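O-methyltransferase (Saccharopolyspora spinosa, PDB 4CE0) probably transfers a methyl group from S-adenosylmethionine to the 4'-hydroxyl of the rhamnose of spinosyn intermediates, with the help of a bound magnesium ion. Local coordinates at residues A[181-187]-A[208-213]; A[231-235]-A[245-249]. All blocks are in the same frame, centred on the assembly; numbering follows the deposited sequence.

Interaction 1. Residues A[181-187]-A[208-213]; sequences VLRLDGD and FVIIDD. With MG (magnesium ion), chain C; SAH (S-adenosyl-L-homocysteine), chain B.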
loop_
_atom_site.group_PDB
_atom_site.type_symbol
_atom_site.label_atom_id
_atom_site.label_comp_id
_atom_site.label_asym_id
_atom_site.label_seq_id
_atom_site.Cartn_x
_atom_site.Cartn_y
_atom_site.Cartn_z
ATOM N N VAL A 181 -15.153 10.049 -16.965
ATOM C CA VAL A 181 -14.269 10.940 -16.212
ATOM C C VAL A 181 -13.120 11.396 -17.105
ATOM O O VAL A 181 -12.499 10.611 -17.777
ATOM C CB VAL A 181 -13.698 10.251 -14.916
ATOM C CG1 VAL A 181 -12.622 11.105 -14.240
ATOM C CG2 VAL A 181 -14.794 9.881 -13.960
ATOM N N LEU A 182 -12.831 12.683 -17.086
ATOM C CA LEU A 182 -11.772 13.249 -17.913
ATOM C C LEU A 182 -10.919 14.081 -16.992
ATOM O O LEU A 182 -11.385 15.094 -16.451
ATOM C CB LEU A 182 -12.372 14.109 -19.054
ATOM C CG LEU A 182 -11.396 15.004 -19.836
ATOM C CD1 LEU A 182 -10.320 14.142 -20.512
ATOM C CD2 LEU A 182 -12.128 15.906 -20.867
ATOM N N ARG A 183 -9.690 13.623 -16.755
ATOM C CA ARG A 183 -8.771 14.315 -15.855
ATOM C C ARG A 183 -7.673 15.011 -16.662
ATOM O O ARG A 183 -7.002 14.382 -17.469
ATOM C CB ARG A 183 -8.189 13.363 -14.816
ATOM C CG ARG A 183 -7.414 14.074 -13.717
ATOM C CD ARG A 183 -6.926 13.137 -12.590
ATOM N NE ARG A 183 -6.820 14.001 -11.444
ATOM C CZ ARG A 183 -5.787 14.787 -11.175
ATOM N NH1 ARG A 183 -4.663 14.714 -11.893
ATOM N NH2 ARG A 183 -5.881 15.607 -10.141
ATOM N N LEU A 184 -7.549 16.329 -16.480
ATOM C CA LEU A 184 -6.557 17.145 -17.210
ATOM C C LEU A 184 -5.451 17.526 -16.256
ATOM O O LEU A 184 -5.690 18.156 -15.210
ATOM C CB LEU A 184 -7.172 18.396 -17.789
ATOM C CG LEU A 184 -7.855 18.305 -19.144
ATOM C CD1 LEU A 184 -9.022 17.363 -19.119
ATOM C CD2 LEU A 184 -8.304 19.686 -19.523
ATOM N N ASP A 185 -4.250 17.100 -16.583
ATOM C CA ASP A 185 -3.112 17.414 -15.753
ATOM C C ASP A 185 -1.924 17.648 -16.654
ATOM O O ASP A 185 -0.838 17.151 -16.409
ATOM C CB ASP A 185 -2.854 16.294 -14.735
ATOM C CG ASP A 185 -2.089 16.776 -13.506
ATOM O OD1 ASP A 185 -1.604 17.948 -13.520
ATOM O OD2 ASP A 185 -1.982 15.990 -12.517
ATOM N N GLY A 186 -2.170 18.355 -17.748
ATOM C CA GLY A 186 -1.115 19.019 -18.496
ATOM C C GLY A 186 -1.196 20.462 -18.043
ATOM O O GLY A 186 -2.279 21.046 -17.984
ATOM N N ASP A 187 -0.070 21.043 -17.676
ATOM C CA ASP A 187 -0.083 22.389 -17.129
ATOM C C ASP A 187 -0.314 23.488 -18.175
ATOM O O ASP A 187 -0.894 24.528 -17.878
ATOM C CB ASP A 187 1.241 22.633 -16.425
ATOM C CG ASP A 187 1.412 21.743 -15.206
ATOM O OD1 ASP A 187 0.500 21.743 -14.344
ATOM O OD2 ASP A 187 2.434 21.030 -15.124
ATOM N N PHE A 208 -17.503 13.744 -15.286
ATOM C CA PHE A 208 -16.715 14.768 -14.606
ATOM C C PHE A 208 -15.538 15.232 -15.431
ATOM O O PHE A 208 -14.802 14.422 -16.045
ATOM C CB PHE A 208 -16.164 14.225 -13.281
ATOM C CG PHE A 208 -17.201 14.039 -12.214
ATOM C CD1 PHE A 208 -17.886 12.835 -12.099
ATOM C CD2 PHE A 208 -17.474 15.068 -11.297
ATOM C CE1 PHE A 208 -18.847 12.659 -11.121
ATOM C CE2 PHE A 208 -18.424 14.894 -10.315
ATOM C CZ PHE A 208 -19.114 13.688 -10.216
ATOM N N VAL A 209 -15.342 16.544 -15.418
ATOM C CA VAL A 209 -14.074 17.121 -15.838
ATOM C C VAL A 209 -13.337 17.592 -14.597
ATOM O O VAL A 209 -13.871 18.392 -13.801
ATOM C CB VAL A 209 -14.222 18.335 -16.773
ATOM C CG1 VAL A 209 -12.842 18.737 -17.249
ATOM C CG2 VAL A 209 -15.072 18.008 -17.923
ATOM N N ILE A 210 -12.111 17.089 -14.452
ATOM C CA ILE A 210 -11.228 17.445 -13.372
ATOM C C ILE A 210 -10.032 18.232 -13.921
ATOM O O ILE A 210 -9.343 17.805 -14.848
ATOM C CB ILE A 210 -10.769 16.194 -12.630
ATOM C CG1 ILE A 210 -11.958 15.502 -11.959
ATOM C CG2 ILE A 210 -9.748 16.546 -11.565
ATOM C CD1 ILE A 210 -11.622 14.155 -11.423
ATOM N N ILE A 211 -9.807 19.408 -13.362
ATOM C CA ILE A 211 -8.724 20.290 -13.825
ATOM C C ILE A 211 -7.684 20.353 -12.700
ATOM O O ILE A 211 -7.904 21.001 -11.683
ATOM C CB ILE A 211 -9.216 21.696 -14.119
ATOM C CG1 ILE A 211 -10.462 21.689 -15.009
ATOM C CG2 ILE A 211 -8.101 22.512 -14.762
ATOM C CD1 ILE A 211 -10.207 21.270 -16.447
ATOM N N ASP A 212 -6.545 19.697 -12.872
ATOM C CA ASP A 212 -5.689 19.502 -11.730
ATOM C C ASP A 212 -5.046 20.815 -11.271
ATOM O O ASP A 212 -4.765 20.965 -10.095
ATOM C CB ASP A 212 -4.604 18.448 -12.020
ATOM C CG ASP A 212 -3.825 18.066 -10.771
ATOM O OD1 ASP A 212 -4.386 17.321 -9.936
ATOM O OD2 ASP A 212 -2.668 18.520 -10.598
ATOM N N ASP A 213 -4.813 21.737 -12.207
ATOM C CA ASP A 213 -4.140 23.007 -11.925
ATOM C C ASP A 213 -4.952 24.193 -12.403
ATOM O O ASP A 213 -4.421 25.127 -13.026
ATOM C CB ASP A 213 -2.773 23.055 -12.617
ATOM C CG ASP A 213 -1.804 22.074 -12.027
ATOM O OD1 ASP A 213 -1.177 22.409 -10.998
ATOM O OD2 ASP A 213 -1.705 20.955 -12.565
HETATM MG MG MG C . -1.217 19.064 -11.846
HETATM N N SAH B . 1.513 13.104 -11.035
HETATM C CA SAH B . 0.809 13.929 -12.030
HETATM C CB SAH B . 1.495 14.108 -13.361
HETATM C CG SAH B . 1.115 15.095 -14.465
HETATM S SD SAH B . 2.679 15.932 -14.861
HETATM C C SAH B . -0.378 13.069 -12.198
HETATM O O SAH B . -1.051 13.298 -13.189
HETATM O OXT SAH B . -0.432 12.185 -11.139
HETATM C "C5'" SAH B . 2.358 16.554 -16.549
HETATM C "C4'" SAH B . 2.357 15.468 -17.635
HETATM O "O4'" SAH B . 1.744 15.945 -18.814
HETATM C "C3'" SAH B . 3.749 14.999 -18.069
HETATM O "O3'" SAH B . 3.806 13.602 -17.871
HETATM C "C2'" SAH B . 3.918 15.390 -19.543
HETATM O "O2'" SAH B . 4.688 14.518 -20.396
HETATM C "C1'" SAH B . 2.454 15.520 -19.976
HETATM N N9 SAH B . 2.159 16.479 -21.067
HETATM C C8 SAH B . 2.012 17.842 -20.915
HETATM N N7 SAH B . 1.687 18.355 -22.110
HETATM C C5 SAH B . 1.584 17.353 -23.011
HETATM C C6 SAH B . 1.284 17.310 -24.374
HETATM N N6 SAH B . 1.004 18.421 -25.054
HETATM N N1 SAH B . 1.281 16.106 -25.037
HETATM C C2 SAH B . 1.545 14.924 -24.376
HETATM N N3 SAH B . 1.870 14.986 -23.040
HETATM C C4 SAH B . 1.855 16.163 -22.356
HETATM O O HOH W 1 -5.013 21.076 -15.393
HETATM O O HOH W 2 0.096 17.559 -10.993
HETATM O O HOH W 3 0.602 19.574 -12.725
HETATM O O HOH W 4 -0.127 20.123 -10.149
#
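Strands 181-184 and 208-211 pair in parallel in the Rossmann-like sheet of this class I methyltransferase, and the loops at their C-terminal ends build the magnesium site. Four backbone bonds make the ladder, from Leu182 N to Phe208 O (2.8 Å) up to Asp212 N to Leu184 O (2.9 Å). Leu184 and Ile211 lie side by side on one face, CD2 to CD1 3.9 Å; on the other, the extended Arg183 chain runs past Ile210, NE 3.9 Å from CG2. With CG anti to the backbone N (chi1 -170°), Arg183 carries its guanidinium along that face to the aspartates. NH1 donates nearly within the guanidinium plane to Asp185 OD2 (3.0 Å), reaching it from above the carboxylate plane, and also pairs with Glu81; Asp212 OD1 is held by Arg59. Magnesium takes one oxygen from each of Asp185 (OD1, 2.0 Å), Asp212 (OD2) and Asp213 (OD2), and three waters complete six ligands. The cation, Arg183 and Arg59 probably offset the crowding of acidic groups. Asp187 lies outside the metal shell and accepts a bond at OD1 from a metal-bound water (2.7 Å). Asp185 OD2 lies 2.9 Å from O of S-adenosylhomocysteine. Helix 189-199 covers Leu182 and Leu184, helix 56-73 packs on Phe208 and Ile210, and strands 78-82 and 244-247 flank the pair.

Interaction 2. Residues A[231-235]-A[245-249]; sequences GITEP and YWRRS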
loop_
_atom_site.group_PDB
_atom_site.type_symbol
_atom_site.label_atom_id
_atom_site.label_comp_id
_atom_site.label_asym_id
_atom_site.label_seq_id
_atom_site.Cartn_x
_atom_site.Cartn_y
_atom_site.Cartn_z
ATOM N N GLY A 231 -20.289 27.680 -24.530
ATOM C CA GLY A 231 -21.352 28.059 -23.615
ATOM C C GLY A 231 -21.620 27.021 -22.546
ATOM O O GLY A 231 -22.771 26.630 -22.311
ATOM N N ILE A 232 -20.546 26.570 -21.903
ATOM C CA ILE A 232 -20.624 25.674 -20.748
ATOM C C ILE A 232 -20.727 26.485 -19.463
ATOM O O ILE A 232 -19.873 27.337 -19.181
ATOM C CB ILE A 232 -19.377 24.782 -20.692
ATOM C CG1 ILE A 232 -19.208 24.082 -22.047
ATOM C CG2 ILE A 232 -19.484 23.799 -19.541
ATOM C CD1 ILE A 232 -18.273 22.896 -22.055
ATOM N N THR A 233 -21.769 26.215 -18.683
ATOM C CA THR A 233 -22.078 27.017 -17.500
ATOM C C THR A 233 -22.135 26.170 -16.222
ATOM O O THR A 233 -22.452 26.684 -15.158
ATOM C CB THR A 233 -23.445 27.716 -17.653
ATOM O OG1 THR A 233 -24.484 26.753 -17.459
ATOM C CG2 THR A 233 -23.586 28.349 -19.034
ATOM N N GLU A 234 -21.872 24.869 -16.318
ATOM C CA GLU A 234 -21.905 24.014 -15.131
ATOM C C GLU A 234 -20.875 24.571 -14.125
ATOM O O GLU A 234 -19.782 24.964 -14.520
ATOM C CB GLU A 234 -21.648 22.550 -15.516
ATOM C CG GLU A 234 -22.811 21.928 -16.362
ATOM C CD GLU A 234 -22.563 21.894 -17.892
ATOM O OE1 GLU A 234 -22.228 22.941 -18.477
ATOM O OE2 GLU A 234 -22.713 20.819 -18.529
ATOM N N PRO A 235 -21.238 24.691 -12.837
ATOM C CA PRO A 235 -20.330 25.502 -12.022
ATOM C C PRO A 235 -19.061 24.764 -11.652
ATOM O O PRO A 235 -19.089 23.578 -11.391
ATOM C CB PRO A 235 -21.138 25.784 -10.762
ATOM C CG PRO A 235 -22.553 25.455 -11.115
ATOM C CD PRO A 235 -22.445 24.329 -12.080
ATOM N N TYR A 245 -13.012 21.200 -10.439
ATOM C CA TYR A 245 -13.701 20.294 -11.330
ATOM C C TYR A 245 -15.125 20.747 -11.551
ATOM O O TYR A 245 -15.656 21.623 -10.829
ATOM C CB TYR A 245 -13.688 18.882 -10.735
ATOM C CG TYR A 245 -14.588 18.709 -9.547
ATOM C CD1 TYR A 245 -14.168 19.083 -8.261
ATOM C CD2 TYR A 245 -15.864 18.189 -9.694
ATOM C CE1 TYR A 245 -14.991 18.915 -7.144
ATOM C CE2 TYR A 245 -16.709 18.023 -8.589
ATOM C CZ TYR A 245 -16.268 18.384 -7.320
ATOM O OH TYR A 245 -17.109 18.204 -6.240
ATOM N N TRP A 246 -15.743 20.164 -12.562
ATOM C CA TRP A 246 -17.175 20.311 -12.699
ATOM C C TRP A 246 -17.768 19.051 -13.235
ATOM O O TRP A 246 -17.060 18.172 -13.769
ATOM C CB TRP A 246 -17.539 21.539 -13.544
ATOM C CG TRP A 246 -17.544 21.393 -15.055
ATOM C CD1 TRP A 246 -18.569 20.935 -15.833
ATOM C CD2 TRP A 246 -16.488 21.766 -15.960
ATOM N NE1 TRP A 246 -18.209 20.986 -17.166
ATOM C CE2 TRP A 246 -16.942 21.499 -17.266
ATOM C CE3 TRP A 246 -15.207 22.296 -15.783
ATOM C CZ2 TRP A 246 -16.158 21.743 -18.392
ATOM C CZ3 TRP A 246 -14.436 22.543 -16.901
ATOM C CH2 TRP A 246 -14.917 22.276 -18.190
ATOM N N ARG A 247 -19.079 18.956 -13.063
ATOM C CA ARG A 247 -19.847 17.812 -13.552
ATOM C C ARG A 247 -20.740 18.214 -14.720
ATOM O O ARG A 247 -21.510 19.159 -14.635
ATOM C CB ARG A 247 -20.700 17.244 -12.414
ATOM C CG ARG A 247 -21.278 15.856 -12.731
ATOM C CD ARG A 247 -22.062 15.244 -11.582
ATOM N NE ARG A 247 -22.291 13.820 -11.840
ATOM C CZ ARG A 247 -22.708 12.934 -10.939
ATOM N NH1 ARG A 247 -22.918 13.288 -9.686
ATOM N NH2 ARG A 247 -22.873 11.664 -11.284
ATOM N N ARG A 248 -20.663 17.486 -15.817
ATOM C CA ARG A 248 -21.564 17.743 -16.935
ATOM C C ARG A 248 -23.039 17.431 -16.594
ATOM O O ARG A 248 -23.351 16.472 -15.873
ATOM C CB ARG A 248 -21.092 16.967 -18.158
ATOM C CG ARG A 248 -21.749 17.389 -19.441
ATOM C CD ARG A 248 -21.047 16.782 -20.608
ATOM N NE ARG A 248 -21.524 17.378 -21.836
ATOM C CZ ARG A 248 -20.948 17.209 -23.010
ATOM N NH1 ARG A 248 -19.873 16.448 -23.109
ATOM N NH2 ARG A 248 -21.451 17.810 -24.081
ATOM N N SER A 249 -23.934 18.275 -17.116
ATOM C CA SER A 249 -25.391 18.206 -16.877
ATOM C C SER A 249 -26.052 16.835 -17.087
ATOM O O SER A 249 -25.690 16.080 -18.000
ATOM C CB SER A 249 -26.094 19.215 -17.799
ATOM O OG SER A 249 -25.946 18.826 -19.161
HETATM O O HOH W 5 -20.533 20.994 -11.577
#
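Ile232, just beyond the positive-phi Gly231 that follows helix 219-230, lays its CG2 methyl against the indole of Trp246, 3.9 Å from NE1 and 4.1 Å from CZ2. The two side chains cross at about a right angle. Trp246 CG sits between its own backbone N and carbonyl carbon (chi1 84°), and the ring is thereby presented to the loop. Glu234 follows as the main polar link. Its CB rests 3.5 Å from Trp246 CD1, and the chain then bends at chi2 (99°), taking the carboxylate past Arg247 O to the end of the modelled chain. There OE2 accepts a nearly straight bond from Ser249 N (3.2 Å, 166° at the hydrogen) through its anti lone pair, while OE1 turns back for a weak bond from Thr233 N. The sheet order is 3-2-1-4-5-7-6, with the reversed strand 244-247 inserted between 207-211 and edge strand 237-238, as is characteristic of class I methyltransferases; the contact ties the loop before that edge strand to the inserted one. Arg227 of helix 219-230 serves both sides, with a cation-pi contact to Trp246 and a hydrogen bond to Glu234 O; Tyr200, from a loop, touches Ile232 and Glu234. At Pro235, O lies 3.3 Å from Trp246 CB, and one water bridges it to Arg247 N, donating to Pro235 O (3.0 Å) and accepting from Arg247 N.

How the interactions relate
The two contacts, centred about 13 Å apart, share one sheet: strand 207-211 of interaction 1 is the direct neighbour of strand 244-247 of interaction 2, which runs antiparallel to it. Val209 O lies 2.9 Å from Trp246 N, a probable backbone hydrogen bond, and Phe208 CD2 packs 3.9 Å from Tyr245 CD2, with Arg247 NE beside Phe208 CZ. Their roles differ. Interaction 1 holds the magnesium and borders the S-adenosylhomocysteine pocket, whereas interaction 2 is a surface contact near the end of the modelled chain. Even Tyr245, on the strand of interaction 2, keeps its side chain about 13 Å from the magnesium and about 9 Å from the Asp212 side chain, so interaction 2 lies away from the metal site.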